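Local coordinates for protein photosystem II stability/assembly factor HCF136, chloroplastic (Cyanidioschyzon merolae, PDB 5OJ3) that is probably essential for photosystem II biogenesis, as a seven-bladed beta-propeller factor needed to assemble an early intermediate that includes D2 and cytochrome b559, at residues L120-F125 / S171-S176; E179-G184 / V215-P220; I183-V188 / P209-L214; P187-S192 / S200-S205; P220-M225 / V234-G239. All coordinates share one frame; numbering follows the deposited sequence.

Interaction 1 of 5, residues L120-F125 / S171-S176; sequences LFDIDF and SNVSFS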
# COMPACT_ATOMS: atom_id res chain seq x y z
N LEU A 120 12.36 5.82 -1.39
CA LEU A 120 11.85 4.64 -2.07
C LEU A 120 10.35 4.49 -1.86
O LEU A 120 9.85 4.64 -0.74
CB LEU A 120 12.56 3.40 -1.54
CG LEU A 120 14.08 3.49 -1.42
CD1 LEU A 120 14.63 2.19 -0.91
CD2 LEU A 120 14.72 3.83 -2.74
N PHE A 121 9.62 4.20 -2.94
CA PHE A 121 8.16 4.14 -2.86
C PHE A 121 7.57 2.76 -3.07
O PHE A 121 6.53 2.46 -2.47
CB PHE A 121 7.54 5.11 -3.86
CG PHE A 121 7.27 6.46 -3.27
CD1 PHE A 121 8.32 7.30 -2.93
CD2 PHE A 121 5.98 6.85 -2.99
CE1 PHE A 121 8.07 8.53 -2.36
CE2 PHE A 121 5.73 8.08 -2.41
CZ PHE A 121 6.77 8.92 -2.10
N ASP A 122 8.16 1.92 -3.91
CA ASP A 122 7.63 0.57 -4.09
C ASP A 122 8.68 -0.33 -4.72
O ASP A 122 9.63 0.13 -5.35
CB ASP A 122 6.36 0.58 -4.95
CG ASP A 122 5.54 -0.69 -4.78
OD1 ASP A 122 5.82 -1.45 -3.83
OD2 ASP A 122 4.64 -0.94 -5.61
N ILE A 123 8.47 -1.63 -4.53
CA ILE A 123 9.32 -2.67 -5.09
C ILE A 123 8.43 -3.87 -5.41
O ILE A 123 7.51 -4.20 -4.65
CB ILE A 123 10.46 -3.04 -4.11
CG1 ILE A 123 11.41 -4.07 -4.72
CG2 ILE A 123 9.91 -3.51 -2.77
CD1 ILE A 123 12.61 -4.36 -3.85
N ASP A 124 8.69 -4.51 -6.54
CA ASP A 124 7.95 -5.71 -6.92
C ASP A 124 8.86 -6.60 -7.76
O ASP A 124 9.85 -6.14 -8.33
CB ASP A 124 6.66 -5.37 -7.68
CG ASP A 124 5.71 -6.55 -7.77
OD1 ASP A 124 5.87 -7.52 -7.01
OD2 ASP A 124 4.78 -6.51 -8.61
N PHE A 125 8.50 -7.88 -7.84
CA PHE A 125 9.35 -8.89 -8.46
C PHE A 125 8.59 -9.63 -9.55
O PHE A 125 7.41 -9.95 -9.40
CB PHE A 125 9.87 -9.88 -7.41
CG PHE A 125 11.03 -9.35 -6.61
CD1 PHE A 125 12.33 -9.49 -7.06
CD2 PHE A 125 10.81 -8.71 -5.40
CE1 PHE A 125 13.39 -8.99 -6.33
CE2 PHE A 125 11.86 -8.22 -4.66
CZ PHE A 125 13.16 -8.36 -5.12
N SER A 171 5.36 6.14 -8.11
CA SER A 171 4.57 5.75 -6.94
C SER A 171 4.63 4.24 -6.69
O SER A 171 4.85 3.81 -5.55
CB SER A 171 3.12 6.20 -7.11
OG SER A 171 3.02 7.61 -7.02
N ASN A 172 4.44 3.43 -7.72
CA ASN A 172 4.44 1.99 -7.50
C ASN A 172 4.81 1.25 -8.78
O ASN A 172 4.81 1.82 -9.87
CB ASN A 172 3.08 1.50 -6.97
CG ASN A 172 1.91 2.11 -7.70
OD1 ASN A 172 1.63 3.30 -7.56
ND2 ASN A 172 1.21 1.30 -8.49
N VAL A 173 5.11 -0.04 -8.61
CA VAL A 173 5.39 -0.96 -9.70
C VAL A 173 4.67 -2.27 -9.38
O VAL A 173 4.48 -2.62 -8.22
CB VAL A 173 6.91 -1.18 -9.89
CG1 VAL A 173 7.51 -1.93 -8.70
CG2 VAL A 173 7.19 -1.92 -11.19
N SER A 174 4.24 -2.98 -10.43
CA SER A 174 3.42 -4.17 -10.24
C SER A 174 3.63 -5.15 -11.39
O SER A 174 3.57 -4.75 -12.55
CB SER A 174 1.94 -3.79 -10.13
OG SER A 174 1.13 -4.94 -10.00
N PHE A 175 3.85 -6.42 -11.05
CA PHE A 175 4.17 -7.46 -12.01
C PHE A 175 3.03 -8.47 -12.13
O PHE A 175 2.34 -8.78 -11.16
CB PHE A 175 5.44 -8.22 -11.61
CG PHE A 175 6.69 -7.73 -12.29
CD1 PHE A 175 7.03 -8.18 -13.55
CD2 PHE A 175 7.53 -6.84 -11.65
CE1 PHE A 175 8.18 -7.74 -14.17
CE2 PHE A 175 8.69 -6.39 -12.26
CZ PHE A 175 9.01 -6.85 -13.53
N SER A 176 2.86 -8.98 -13.35
CA SER A 176 2.08 -10.19 -13.60
C SER A 176 2.78 -10.97 -14.70
O SER A 176 2.93 -10.46 -15.82
CB SER A 176 0.63 -9.88 -14.00
OG SER A 176 -0.07 -11.07 -14.31
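The strands 120-125 and 171-176 run side by side in the same direction, their axes 4° apart and 5.3 Å distant at closest approach, with Asp122 opposite Asn172 and Asp124 opposite Ser174. Each is the first strand of its own four-stranded antiparallel sheet, so the contact joins the innermost strands of two neighbouring blades of the seven-bladed beta-propeller. No backbone-to-backbone hydrogen bond crosses; two aspartates do the bridging. With chi1 at -161°, the Asp122 carboxylate swings away from its own N and across to Val173 N, bonded to OD2 at 3.2 Å on the anti side and 31° out of the carboxylate plane. OD1 of the same group pairs with Lys413, a salt bridge from another blade. An alanine at this position would remove the carboxylate and is likely to leave Val173 N without its acceptor across the seam and Lys413 with only its bond to Ile123 O. Val173 CG1 packs on Asp124, 3.7 Å from its CB. The Phe175 side chain lies beside the end of the partner strand, its CB 3.4 Å from Phe125 O. Asp124 repeats the bridge two residues on: Phe175 N meets Asp124 OD2 at 2.6 Å, nearly along its C-O axis.

Interaction 2 of 5, residues E179-G184 / V215-P220; sequences EAWVIG and VTALGP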
# COMPACT_ATOMS: atom_id res chain seq x y z
N GLU A 179 5.14 -9.10 -17.16
CA GLU A 179 4.63 -7.79 -17.50
C GLU A 179 4.58 -6.91 -16.26
O GLU A 179 4.04 -7.32 -15.22
CB GLU A 179 3.23 -7.94 -18.11
CG GLU A 179 2.73 -6.78 -18.95
CD GLU A 179 1.47 -7.14 -19.71
OE1 GLU A 179 0.94 -8.25 -19.48
OE2 GLU A 179 1.01 -6.33 -20.54
N ALA A 180 5.16 -5.72 -16.35
CA ALA A 180 5.25 -4.80 -15.22
C ALA A 180 4.58 -3.48 -15.56
O ALA A 180 4.67 -3.01 -16.70
CB ALA A 180 6.71 -4.55 -14.82
N TRP A 181 3.92 -2.88 -14.57
CA TRP A 181 3.26 -1.59 -14.72
C TRP A 181 3.79 -0.63 -13.66
O TRP A 181 3.92 -1.00 -12.49
CB TRP A 181 1.74 -1.72 -14.57
CG TRP A 181 1.07 -2.63 -15.56
CD1 TRP A 181 1.15 -3.99 -15.61
CD2 TRP A 181 0.20 -2.24 -16.63
NE1 TRP A 181 0.40 -4.48 -16.65
CE2 TRP A 181 -0.19 -3.42 -17.29
CE3 TRP A 181 -0.27 -1.01 -17.11
CZ2 TRP A 181 -1.04 -3.41 -18.40
CZ3 TRP A 181 -1.11 -1.00 -18.20
CH2 TRP A 181 -1.49 -2.20 -18.84
N VAL A 182 4.10 0.60 -14.08
CA VAL A 182 4.59 1.65 -13.19
C VAL A 182 3.72 2.88 -13.38
O VAL A 182 3.29 3.18 -14.50
CB VAL A 182 6.07 2.00 -13.46
CG1 VAL A 182 6.68 2.73 -12.27
CG2 VAL A 182 6.86 0.75 -13.78
N ILE A 183 3.44 3.59 -12.28
CA ILE A 183 2.77 4.88 -12.35
C ILE A 183 3.54 5.88 -11.50
O ILE A 183 4.32 5.52 -10.62
CB ILE A 183 1.29 4.83 -11.90
CG1 ILE A 183 1.17 4.70 -10.38
CG2 ILE A 183 0.55 3.69 -12.60
CD1 ILE A 183 -0.22 4.35 -9.91
N GLY A 184 3.31 7.17 -11.78
CA GLY A 184 4.03 8.22 -11.11
C GLY A 184 3.22 9.50 -11.00
O GLY A 184 2.08 9.57 -11.45
N VAL A 215 -1.70 0.98 -9.26
CA VAL A 215 -1.88 0.07 -10.38
C VAL A 215 -1.59 -1.34 -9.89
O VAL A 215 -0.77 -1.55 -8.99
CB VAL A 215 -1.00 0.44 -11.60
CG1 VAL A 215 0.42 -0.08 -11.43
CG2 VAL A 215 -1.62 -0.08 -12.89
N THR A 216 -2.30 -2.31 -10.46
CA THR A 216 -2.16 -3.70 -10.06
C THR A 216 -2.23 -4.56 -11.32
O THR A 216 -3.24 -4.53 -12.03
CB THR A 216 -3.26 -4.11 -9.07
OG1 THR A 216 -3.53 -3.02 -8.18
CG2 THR A 216 -2.83 -5.33 -8.27
N ALA A 217 -1.17 -5.32 -11.58
CA ALA A 217 -1.11 -6.15 -12.77
C ALA A 217 -1.94 -7.42 -12.57
O ALA A 217 -1.76 -8.14 -11.58
CB ALA A 217 0.34 -6.51 -13.09
N LEU A 218 -2.85 -7.68 -13.51
CA LEU A 218 -3.82 -8.75 -13.37
C LEU A 218 -3.55 -9.95 -14.26
O LEU A 218 -4.11 -11.03 -14.01
CB LEU A 218 -5.23 -8.24 -13.70
CG LEU A 218 -5.83 -7.08 -12.90
CD1 LEU A 218 -7.34 -7.09 -13.05
CD2 LEU A 218 -5.42 -7.15 -11.44
N GLY A 219 -2.71 -9.81 -15.28
CA GLY A 219 -2.51 -10.84 -16.27
C GLY A 219 -2.05 -10.23 -17.57
O GLY A 219 -1.67 -9.06 -17.63
N PRO A 220 -2.06 -11.02 -18.64
CA PRO A 220 -1.61 -10.51 -19.94
C PRO A 220 -2.43 -9.31 -20.38
O PRO A 220 -3.65 -9.38 -20.53
CB PRO A 220 -1.82 -11.71 -20.88
CG PRO A 220 -1.81 -12.90 -19.97
CD PRO A 220 -2.45 -12.44 -18.70
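Strands 179-184 and 215-219 lie face to face in adjacent blades, antiparallel at 161° with axes 7.1 Å apart at closest approach, and no hydrogen bond links the two segments. The contact is therefore between sheet faces of the propeller: the second strand of one blade against the innermost strand of the next. Val215 is the centre of it. Its CG1 lies 3.8 Å from Trp181 CB, while its CB touches Ile183 CG2 at 3.7 Å, the Ile183 and Val215 side chains sliding past each other in opposite directions. A chi1 of -60° sends the Trp181 indole along the seam, where CD1 comes within 3.7 Å of Ala217 CB at an oblique approach; beyond, the ring also packs on Ala223. At the far end the extended chain of Glu179 brings OE1 to 3.4 Å from Pro220 CA and, acceptor against acceptor, 3.3 Å from Gly219 O. OE1 also accepts a hydrogen bond from Asn221 N, and OE2 forms a salt bridge with Arg191. The middle of the interface is thus held by apolar burial without directional bonds, and at its end the Asn221 and Arg191 partners probably offset the crowding of oxygens and help keep the buried carboxylate ionised.

Interaction 3 of 5, residues I183-V188 / P209-L214; sequences IGKPPV and PGEPLL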
# COMPACT_ATOMS: atom_id res chain seq x y z
N ILE A 183 3.44 3.59 -12.28
CA ILE A 183 2.77 4.88 -12.35
C ILE A 183 3.54 5.88 -11.50
O ILE A 183 4.32 5.52 -10.62
CB ILE A 183 1.29 4.83 -11.90
CG1 ILE A 183 1.17 4.70 -10.38
CG2 ILE A 183 0.55 3.69 -12.60
CD1 ILE A 183 -0.22 4.35 -9.91
N GLY A 184 3.31 7.17 -11.78
CA GLY A 184 4.03 8.22 -11.11
C GLY A 184 3.22 9.50 -11.00
O GLY A 184 2.08 9.57 -11.45
N LYS A 185 3.83 10.51 -10.38
CA LYS A 185 3.23 11.82 -10.21
C LYS A 185 4.16 12.90 -10.76
O LYS A 185 5.37 12.86 -10.51
CB LYS A 185 2.94 12.12 -8.73
CG LYS A 185 2.92 13.60 -8.38
CD LYS A 185 2.46 13.85 -6.95
CE LYS A 185 1.00 13.47 -6.77
NZ LYS A 185 0.56 13.73 -5.37
N PRO A 186 3.63 13.86 -11.55
CA PRO A 186 2.31 14.02 -12.17
C PRO A 186 1.85 12.80 -12.97
O PRO A 186 2.69 11.94 -13.25
CB PRO A 186 2.52 15.23 -13.08
CG PRO A 186 3.44 16.08 -12.31
CD PRO A 186 4.39 15.13 -11.61
N PRO A 187 0.55 12.72 -13.33
CA PRO A 187 0.03 11.48 -13.92
C PRO A 187 0.87 10.94 -15.07
O PRO A 187 0.92 11.52 -16.16
CB PRO A 187 -1.37 11.90 -14.41
CG PRO A 187 -1.77 12.98 -13.49
CD PRO A 187 -0.51 13.72 -13.11
N VAL A 188 1.52 9.80 -14.83
CA VAL A 188 2.39 9.15 -15.79
C VAL A 188 2.24 7.65 -15.60
O VAL A 188 2.20 7.16 -14.47
CB VAL A 188 3.87 9.58 -15.63
CG1 VAL A 188 4.78 8.75 -16.52
CG2 VAL A 188 4.04 11.06 -15.95
N PRO A 209 -10.76 11.05 -13.29
CA PRO A 209 -10.71 11.92 -12.10
C PRO A 209 -9.53 11.60 -11.20
O PRO A 209 -9.10 10.45 -11.08
CB PRO A 209 -12.04 11.61 -11.39
CG PRO A 209 -12.87 10.84 -12.40
CD PRO A 209 -11.88 10.11 -13.23
N GLY A 210 -9.01 12.65 -10.57
CA GLY A 210 -7.82 12.50 -9.76
C GLY A 210 -6.62 12.14 -10.62
O GLY A 210 -6.61 12.31 -11.84
N GLU A 211 -5.59 11.64 -9.95
CA GLU A 211 -4.39 11.15 -10.61
C GLU A 211 -4.13 9.71 -10.19
O GLU A 211 -4.62 9.26 -9.14
CB GLU A 211 -3.17 12.02 -10.28
CG GLU A 211 -2.72 11.99 -8.83
CD GLU A 211 -3.07 13.27 -8.10
OE1 GLU A 211 -4.10 13.90 -8.44
OE2 GLU A 211 -2.30 13.66 -7.20
N PRO A 212 -3.38 8.94 -10.98
CA PRO A 212 -3.15 7.53 -10.65
C PRO A 212 -2.53 7.37 -9.27
O PRO A 212 -1.57 8.06 -8.91
CB PRO A 212 -2.20 7.05 -11.75
CG PRO A 212 -2.50 7.95 -12.90
CD PRO A 212 -2.82 9.29 -12.30
N LEU A 213 -3.09 6.45 -8.49
CA LEU A 213 -2.65 6.18 -7.13
C LEU A 213 -2.19 4.75 -6.91
O LEU A 213 -1.26 4.53 -6.13
CB LEU A 213 -3.77 6.51 -6.14
CG LEU A 213 -3.42 6.50 -4.65
CD1 LEU A 213 -2.24 7.41 -4.38
CD2 LEU A 213 -4.62 6.92 -3.82
N LEU A 214 -2.79 3.78 -7.59
CA LEU A 214 -2.44 2.38 -7.42
C LEU A 214 -2.72 1.64 -8.72
O LEU A 214 -3.85 1.68 -9.22
CB LEU A 214 -3.22 1.75 -6.26
CG LEU A 214 -2.89 0.30 -5.90
CD1 LEU A 214 -1.45 0.18 -5.43
CD2 LEU A 214 -3.86 -0.22 -4.85
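Pro187 lays its CB against Pro212 CD (3.7 Å), the two side chains crossing at about a right angle. Beside it, Pro187 CG rests 3.6 Å from Glu211 CB, so the one proline covers both the residue before strand 212-214 and its first residue. The buried end of the contact is taken by Ile183, whose CD1 reaches 3.8 Å from Pro212 CB and then lies against the backbone, 3.5 Å from Leu214 N. Pro187 lies in the turn between the second and third strands of one propeller blade, and Ile183 on the strand leading into it; a hydrogen bond from Gly184 N to Val188 O (2.9 Å) closes this turn round the cis peptide before Pro186. Strand 212-214 opens the next blade, and the two short strand axes stand 130° apart, 6.9 Å at closest approach; Leu204 packs on Pro212 as well. At the exposed end Lys185 and Glu211 meet. The Glu211 chain bends at chi2 (-107°), and its OE2 forms a salt bridge of 3.4 Å with Lys185 NZ. Since the lysine is exposed, the ion pair probably adds only modest strength, and most of this blade-to-blade seam rests on the apolar touch of proline rings and the isoleucine methyl.

Interaction 4 of 5, residues P187-S192 / S200-S205; sequences PVMLRS and SRILLS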
# COMPACT_ATOMS: atom_id res chain seq x y z
N PRO A 187 0.55 12.72 -13.33
CA PRO A 187 0.03 11.48 -13.92
C PRO A 187 0.87 10.94 -15.07
O PRO A 187 0.92 11.52 -16.16
CB PRO A 187 -1.37 11.90 -14.41
CG PRO A 187 -1.77 12.98 -13.49
CD PRO A 187 -0.51 13.72 -13.11
N VAL A 188 1.52 9.80 -14.83
CA VAL A 188 2.39 9.15 -15.79
C VAL A 188 2.24 7.65 -15.60
O VAL A 188 2.20 7.16 -14.47
CB VAL A 188 3.87 9.58 -15.63
CG1 VAL A 188 4.78 8.75 -16.52
CG2 VAL A 188 4.04 11.06 -15.95
N MET A 189 2.14 6.91 -16.71
CA MET A 189 2.10 5.46 -16.64
C MET A 189 3.01 4.85 -17.69
O MET A 189 3.16 5.40 -18.79
CB MET A 189 0.68 4.92 -16.83
CG MET A 189 0.47 3.55 -16.20
SD MET A 189 -1.08 2.78 -16.70
CE MET A 189 -2.24 3.66 -15.67
N LEU A 190 3.62 3.73 -17.34
CA LEU A 190 4.47 2.97 -18.24
C LEU A 190 4.30 1.49 -17.95
O LEU A 190 3.99 1.10 -16.82
CB LEU A 190 5.96 3.34 -18.09
CG LEU A 190 6.38 4.80 -18.28
CD1 LEU A 190 6.38 5.52 -16.95
CD2 LEU A 190 7.75 4.87 -18.93
N ARG A 191 4.49 0.67 -18.98
CA ARG A 191 4.55 -0.77 -18.78
C ARG A 191 5.61 -1.35 -19.70
O ARG A 191 5.99 -0.76 -20.71
CB ARG A 191 3.21 -1.46 -19.04
CG ARG A 191 2.76 -1.51 -20.49
CD ARG A 191 1.45 -2.26 -20.63
NE ARG A 191 1.63 -3.61 -21.18
CZ ARG A 191 1.33 -3.94 -22.43
NH1 ARG A 191 0.84 -3.03 -23.26
NH2 ARG A 191 1.52 -5.19 -22.85
N SER A 192 6.10 -2.52 -19.29
CA SER A 192 6.98 -3.33 -20.11
C SER A 192 6.50 -4.76 -20.02
O SER A 192 6.16 -5.24 -18.94
CB SER A 192 8.44 -3.22 -19.66
OG SER A 192 8.66 -3.89 -18.43
N SER A 200 7.07 1.44 -22.42
CA SER A 200 6.22 2.23 -23.30
C SER A 200 5.37 3.18 -22.47
O SER A 200 4.73 2.76 -21.50
CB SER A 200 5.32 1.32 -24.16
OG SER A 200 6.09 0.53 -25.04
N ARG A 201 5.37 4.46 -22.84
CA ARG A 201 4.51 5.44 -22.20
C ARG A 201 3.05 5.12 -22.50
O ARG A 201 2.71 4.58 -23.56
CB ARG A 201 4.86 6.84 -22.66
CG ARG A 201 5.25 6.89 -24.13
CD ARG A 201 6.31 7.95 -24.43
NE ARG A 201 7.54 7.79 -23.65
CZ ARG A 201 8.39 6.77 -23.74
NH1 ARG A 201 8.18 5.78 -24.60
NH2 ARG A 201 9.47 6.75 -22.97
N ILE A 202 2.17 5.46 -21.56
CA ILE A 202 0.73 5.23 -21.70
C ILE A 202 0.02 6.54 -21.36
O ILE A 202 0.10 7.01 -20.22
CB ILE A 202 0.23 4.07 -20.82
CG1 ILE A 202 0.50 2.74 -21.52
CG2 ILE A 202 -1.26 4.20 -20.54
CD1 ILE A 202 0.85 1.61 -20.59
N LEU A 203 -0.64 7.13 -22.35
CA LEU A 203 -1.34 8.39 -22.13
C LEU A 203 -2.63 8.16 -21.35
O LEU A 203 -3.37 7.21 -21.60
CB LEU A 203 -1.67 9.06 -23.47
CG LEU A 203 -2.38 10.41 -23.31
CD1 LEU A 203 -1.40 11.48 -22.83
CD2 LEU A 203 -3.06 10.82 -24.59
N LEU A 204 -2.89 9.04 -20.39
CA LEU A 204 -4.07 8.96 -19.56
C LEU A 204 -4.96 10.17 -19.80
O LEU A 204 -4.49 11.26 -20.14
CB LEU A 204 -3.68 8.85 -18.08
CG LEU A 204 -2.66 7.74 -17.85
CD1 LEU A 204 -2.01 7.85 -16.48
CD2 LEU A 204 -3.29 6.37 -18.05
N SER A 205 -6.26 9.97 -19.62
CA SER A 205 -7.26 10.93 -20.04
C SER A 205 -7.42 12.05 -19.01
O SER A 205 -7.33 11.80 -17.80
CB SER A 205 -8.60 10.24 -20.26
OG SER A 205 -9.64 11.19 -20.36
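The flat guanidinium of Arg191 stays clear of the partner segment, and its aliphatic stem makes the touch: Arg191 CG lies 3.7 Å from Ile202 CD1, and both side chains pack on Trp181 of the same blade. The Arg191 chain then bends at chi3 (-104°), and the planar group reaches beyond the pair to a salt bridge with Glu179 and a weak hydrogen bond to Gly238 O. Peptide groups make the other flat contacts across the pair. Ser200 O is met by Arg191 N at 3.3 Å, the donor tilted 17° from the carbonyl plane, and Arg191 O takes Ser200 N at 3.0 Å. Ile202 N reaches Met189 O at 2.9 Å from above the carbonyl plane. Leu190 CA adds a CA-H...O contact to Ser200 O. These bonds pair the third and fourth strands of a propeller blade as an antiparallel hairpin, whose connection from Ser192 to Trp199 fits the Asp-box (BNR) sequence pattern. Leu190 and Arg201 form a non-hydrogen-bonded pair on one face; Met189, Arg191, Ser200 and Ile202 point to the other. There the Met189 sulfur lies 4.1 Å from Ile202 CG2 and its CE 3.8 Å from Leu204 CD2. Leu204, past the short strand, crosses the methionine at about a right angle, its CD1 4.0 Å from Met189 CB.

Interaction 5 of 5, residues P220-M225 / V234-G239; sequences PNCAEM and VTENGG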
# COMPACT_ATOMS: atom_id res chain seq x y z
N PRO A 220 -2.06 -11.02 -18.64
CA PRO A 220 -1.61 -10.51 -19.94
C PRO A 220 -2.43 -9.31 -20.38
O PRO A 220 -3.65 -9.38 -20.53
CB PRO A 220 -1.82 -11.71 -20.88
CG PRO A 220 -1.81 -12.90 -19.97
CD PRO A 220 -2.45 -12.44 -18.70
N ASN A 221 -1.74 -8.18 -20.57
CA ASN A 221 -2.33 -6.94 -21.07
C ASN A 221 -3.47 -6.44 -20.18
O ASN A 221 -4.34 -5.69 -20.65
CB ASN A 221 -2.81 -7.10 -22.51
CG ASN A 221 -1.81 -7.84 -23.38
OD1 ASN A 221 -0.62 -7.54 -23.37
ND2 ASN A 221 -2.30 -8.81 -24.14
N CYS A 222 -3.49 -6.83 -18.91
CA CYS A 222 -4.61 -6.55 -18.02
C CYS A 222 -4.10 -5.92 -16.73
O CYS A 222 -3.11 -6.40 -16.16
CB CYS A 222 -5.38 -7.84 -17.71
SG CYS A 222 -6.94 -7.61 -16.82
N ALA A 223 -4.75 -4.85 -16.29
CA ALA A 223 -4.34 -4.14 -15.09
C ALA A 223 -5.49 -3.27 -14.59
O ALA A 223 -6.29 -2.77 -15.38
CB ALA A 223 -3.10 -3.29 -15.34
N GLU A 224 -5.54 -3.10 -13.27
CA GLU A 224 -6.53 -2.24 -12.63
C GLU A 224 -5.85 -1.04 -12.00
O GLU A 224 -4.86 -1.19 -11.27
CB GLU A 224 -7.33 -3.01 -11.57
CG GLU A 224 -8.43 -3.90 -12.13
CD GLU A 224 -9.25 -4.57 -11.05
OE1 GLU A 224 -8.97 -4.32 -9.86
OE2 GLU A 224 -10.17 -5.34 -11.39
N MET A 225 -6.37 0.15 -12.28
CA MET A 225 -5.85 1.40 -11.73
C MET A 225 -6.86 2.02 -10.77
O MET A 225 -8.07 2.01 -11.04
CB MET A 225 -5.52 2.39 -12.85
CG MET A 225 -5.42 3.84 -12.37
SD MET A 225 -4.97 4.98 -13.69
CE MET A 225 -6.19 4.54 -14.92
N VAL A 234 -10.15 -0.73 -15.20
CA VAL A 234 -9.43 -1.89 -15.72
C VAL A 234 -9.14 -1.63 -17.20
O VAL A 234 -9.99 -1.11 -17.93
CB VAL A 234 -10.21 -3.21 -15.52
CG1 VAL A 234 -11.65 -3.09 -16.03
CG2 VAL A 234 -9.47 -4.40 -16.17
N THR A 235 -7.92 -1.95 -17.63
CA THR A 235 -7.59 -2.07 -19.04
C THR A 235 -7.39 -3.54 -19.36
O THR A 235 -6.95 -4.31 -18.50
CB THR A 235 -6.31 -1.27 -19.40
OG1 THR A 235 -6.14 -1.23 -20.82
CG2 THR A 235 -5.07 -1.89 -18.77
N GLU A 236 -7.78 -3.95 -20.56
CA GLU A 236 -7.56 -5.31 -21.01
C GLU A 236 -6.78 -5.37 -22.31
O GLU A 236 -6.52 -6.47 -22.80
CB GLU A 236 -8.90 -6.05 -21.17
CG GLU A 236 -9.65 -6.26 -19.86
CD GLU A 236 -11.01 -6.89 -20.06
OE1 GLU A 236 -11.38 -7.16 -21.22
OE2 GLU A 236 -11.71 -7.12 -19.05
N ASN A 237 -6.40 -4.23 -22.87
CA ASN A 237 -5.63 -4.14 -24.10
C ASN A 237 -4.31 -3.40 -23.86
O ASN A 237 -3.83 -2.65 -24.71
CB ASN A 237 -6.44 -3.48 -25.21
CG ASN A 237 -7.00 -2.13 -24.79
OD1 ASN A 237 -6.59 -1.54 -23.79
ND2 ASN A 237 -7.95 -1.63 -25.57
N GLY A 238 -3.74 -3.58 -22.67
CA GLY A 238 -2.42 -3.04 -22.39
C GLY A 238 -2.34 -1.54 -22.20
O GLY A 238 -1.29 -0.95 -22.45
N GLY A 239 -3.43 -0.91 -21.77
CA GLY A 239 -3.44 0.51 -21.47
C GLY A 239 -4.25 1.37 -22.41
O GLY A 239 -4.48 2.54 -22.10
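Ala223 and Thr235 exchange two backbone hydrogen bonds, Thr235 N to Ala223 O at 2.9 Å and Ala223 N to Thr235 O at 3.2 Å, an antiparallel hydrogen-bonded pair between the second and third strands of a propeller blade. A third bond, Gly238 N to Asn221 O at 3.0 Å, ties the start of one segment to the turn that follows the other. In that turn the Thr235 hydroxyl, turned away from its own N (chi1 -171°), points forward along the chain to Gly239 N, a hydrogen bond of 2.9 Å from that N to OG1; the same oxygen is bonded to Asn241 O, and Asn237 OD1 takes Asn241 N. The sequence from Thr235 to Trp242 fits the Asp-box (BNR) pattern, with Asn237 at the usual aspartate position, in keeping with the family. A valine in place of Thr235 would remove the hydroxyl and is likely to leave Gly239 N and Asn241 O without their shared partner, setting the turn less firmly.

CA-H...O contacts, Cys222 CA to Thr235 O and Val234 CA to Ala223 O, both 3.3 Å, flank the paired bonds. Thr235 CG2 lies 4.2 Å from Ala223 CB, on the face that Trp181 of the preceding blade covers. On the other face Val234 CB touches Glu224 CG at 3.9 Å; Glu224 sends its carboxylate onward to Tyr283 OH. Main-chain bonds thus set the strand register, while the Thr235 hydroxyl, with the Asn237 amide oxygen and the Gly238 N bond, probably helps fix the turn.

How the interactions relate
The five contacts span three consecutive blades of the propeller, which begin with strands 120-125, 169-176 and 212-219. Interaction 1 joins the innermost strands of the first two of these; interaction 2, its centre about 9 Å away, continues from the middle blade to the next, and probable hydrogen bonds such as Ser174 O to Trp181 N, 2.8 Å, join their strands. Interactions 2 and 3 use the same two strands, centres about 13 Å apart, and share Ile183. Interactions 4 and 5 are hairpins within the two facing blades, centres about 10 Å and 8 Å from that of interaction 2. An ion pair, Glu179 OE2 to Arg191 NH2 at 2.6 Å, and a probable backbone hydrogen bond link 2 with 4, and Met189 CE meets Met225 SD at 3.6 Å between 4 and 5.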